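Side-chain contact in uncharacterized protein (PDB 4DQA), which is of unknown function but probably binds carbohydrate through a concanavalin A-like lectin domain that follows an E-set-like N-terminal domain: residues A[177-182]-A[186-191]. Residues are numbered along the deposited sequence; the frame is centred on the assembly and turned at random.
Sequences NNTIMG and VMILRI
Over one face of the Arg190 guanidinium lies the amide of Asn177, its ND2 3.5 Å from Arg190 NH1, with the two planes turned 73° apart. Both atoms are donors, so the approach is packing; Asn177 ND2 donates instead to Asp193 OD1, while Arg190 NE forms a salt bridge with Glu205. With CG anti to the backbone N (chi1 177°), the Asn177 amide extends alongside the arginine, OD1 lying 3.6 Å from Arg190 CD. The amide of Asn178 works differently: ND2 bonds to Ile191 O at 2.8 Å from above the carbonyl plane, while Asn178 N reaches the same oxygen from the opposite face. Asparagine suits the place because the two hydrogens of ND2 can serve two carbonyls, Ile191 O and Leu175 O.

The two strands form an antiparallel hairpin within the concanavalin A-like domain, interrupted by a classic beta bulge: Ile180 N and the backbone N of Met181 (a selenomethionine) both donate to Leu189 O, at 3.0 and 3.1 Å. Leu189 N returns a nearly straight bond to Met181 O. Within the bulge the CB of Ile180 points toward the partner strand, and its CD1 meets Ile191 CG1 at 3.7 Å and also touches Leu189 CG; Ile180, Leu189 and Ile191 form an apolar cluster against Leu204 and Tyr165. The side chains of Thr179 and Ile188 cross at about a right angle, CG2 of Thr179 against CD1 of Ile188, while Thr179 OG1 bonds to Arg277 O. Beyond the bulge, Gly182 has no side chain, which lets its CA approach Met187 O to 3.4 Å.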
loop_
_atom_site.group_PDB
_atom_site.type_symbol
_atom_site.label_atom_id
_atom_site.label_comp_id
_atom_site.label_asym_id
_atom_site.label_seq_id
_atom_site.Cartn_x
_atom_site.Cartn_y
_atom_site.Cartn_z
ATOM N N ASN A 177 28.540 -2.399 9.680
ATOM C CA ASN A 177 28.063 -1.930 8.379
ATOM C C ASN A 177 27.094 -3.004 7.880
ATOM O O ASN A 177 27.516 -4.156 7.699
ATOM C CB ASN A 177 29.277 -1.746 7.469
ATOM C CG ASN A 177 28.916 -1.329 6.075
ATOM O OD1 ASN A 177 27.884 -1.717 5.537
ATOM N ND2 ASN A 177 29.786 -0.515 5.469
ATOM N N ASN A 178 25.830 -2.626 7.683
ATOM C CA ASN A 178 24.722 -3.538 7.416
ATOM C C ASN A 178 24.078 -3.143 6.083
ATOM O O ASN A 178 23.493 -2.082 5.987
ATOM C CB ASN A 178 23.712 -3.407 8.545
ATOM C CG ASN A 178 24.361 -3.582 9.906
ATOM O OD1 ASN A 178 24.573 -4.696 10.359
ATOM N ND2 ASN A 178 24.697 -2.457 10.557
ATOM N N THR A 179 24.235 -3.970 5.058
ATOM C CA THR A 179 23.740 -3.646 3.721
ATOM C C THR A 179 22.223 -3.720 3.645
ATOM O O THR A 179 21.645 -4.750 3.997
ATOM C CB THR A 179 24.280 -4.670 2.709
ATOM O OG1 THR A 179 25.689 -4.614 2.715
ATOM C CG2 THR A 179 23.797 -4.386 1.298
ATOM N N ILE A 180 21.576 -2.668 3.150
ATOM C CA ILE A 180 20.161 -2.781 2.773
ATOM C C ILE A 180 20.102 -3.138 1.304
ATOM O O ILE A 180 19.778 -4.268 0.960
ATOM C CB ILE A 180 19.361 -1.551 3.116
ATOM C CG1 ILE A 180 19.376 -1.347 4.628
ATOM C CG2 ILE A 180 17.884 -1.747 2.670
ATOM C CD1 ILE A 180 18.824 0.007 5.048
HETATM N N MSE A 181 20.438 -2.210 0.423
HETATM C CA MSE A 181 20.349 -2.457 -1.012
HETATM C C MSE A 181 21.224 -1.479 -1.800
HETATM O O MSE A 181 21.367 -0.324 -1.386
HETATM C CB MSE A 181 18.881 -2.311 -1.450
HETATM C CG MSE A 181 18.213 -1.033 -0.927
HETATM SE SE MSE A 181 16.248 -0.980 -0.935
HETATM C CE MSE A 181 15.989 -1.160 -2.861
ATOM N N GLY A 182 21.737 -1.908 -2.953
ATOM C CA GLY A 182 22.390 -1.005 -3.872
ATOM C C GLY A 182 23.650 -1.577 -4.472
ATOM O O GLY A 182 23.889 -2.798 -4.382
ATOM N N VAL A 186 29.181 2.707 -5.612
ATOM C CA VAL A 186 28.472 3.543 -6.572
ATOM C C VAL A 186 27.235 4.226 -5.978
ATOM O O VAL A 186 27.151 5.462 -5.972
ATOM C CB VAL A 186 28.075 2.721 -7.815
ATOM C CG1 VAL A 186 27.308 3.570 -8.818
ATOM C CG2 VAL A 186 29.333 2.113 -8.473
HETATM N N MSE A 187 26.290 3.437 -5.475
HETATM C CA MSE A 187 25.084 3.969 -4.831
HETATM C C MSE A 187 24.466 2.879 -3.964
HETATM O O MSE A 187 23.728 2.026 -4.455
HETATM C CB MSE A 187 24.061 4.458 -5.860
HETATM C CG MSE A 187 22.884 5.182 -5.264
HETATM SE SE MSE A 187 23.365 6.898 -4.536
HETATM C CE MSE A 187 23.993 7.719 -6.168
ATOM N N ILE A 188 24.769 2.914 -2.671
ATOM C CA ILE A 188 24.277 1.876 -1.773
ATOM C C ILE A 188 23.653 2.509 -0.518
ATOM O O ILE A 188 24.140 3.514 0.004
ATOM C CB ILE A 188 25.405 0.862 -1.460
ATOM C CG1 ILE A 188 24.847 -0.431 -0.839
ATOM C CG2 ILE A 188 26.439 1.479 -0.554
ATOM C CD1 ILE A 188 25.836 -1.584 -0.789
ATOM N N LEU A 189 22.532 1.941 -0.095
ATOM C CA LEU A 189 21.875 2.307 1.148
ATOM C C LEU A 189 22.197 1.248 2.186
ATOM O O LEU A 189 22.008 0.037 1.962
ATOM C CB LEU A 189 20.368 2.421 0.935
ATOM C CG LEU A 189 19.532 2.817 2.152
ATOM C CD1 LEU A 189 19.852 4.243 2.537
ATOM C CD2 LEU A 189 18.043 2.652 1.834
ATOM N N ARG A 190 22.764 1.708 3.301
ATOM C CA ARG A 190 23.197 0.810 4.362
ATOM C C ARG A 190 22.896 1.429 5.712
ATOM O O ARG A 190 22.459 2.581 5.811
ATOM C CB ARG A 190 24.695 0.536 4.227
ATOM C CG ARG A 190 25.578 1.747 4.432
ATOM C CD ARG A 190 27.027 1.465 4.013
ATOM N NE ARG A 190 27.914 2.595 4.273
ATOM C CZ ARG A 190 29.127 2.723 3.732
ATOM N NH1 ARG A 190 29.595 1.789 2.903
ATOM N NH2 ARG A 190 29.849 3.786 4.008
ATOM N N ILE A 191 23.122 0.640 6.760
ATOM C CA ILE A 191 23.061 1.165 8.123
ATOM C C ILE A 191 24.435 0.927 8.708
ATOM O O ILE A 191 24.887 -0.222 8.830
ATOM C CB ILE A 191 22.011 0.467 9.003
ATOM C CG1 ILE A 191 20.677 0.342 8.256
ATOM C CG2 ILE A 191 21.844 1.277 10.269
ATOM C CD1 ILE A 191 19.656 -0.519 8.971
#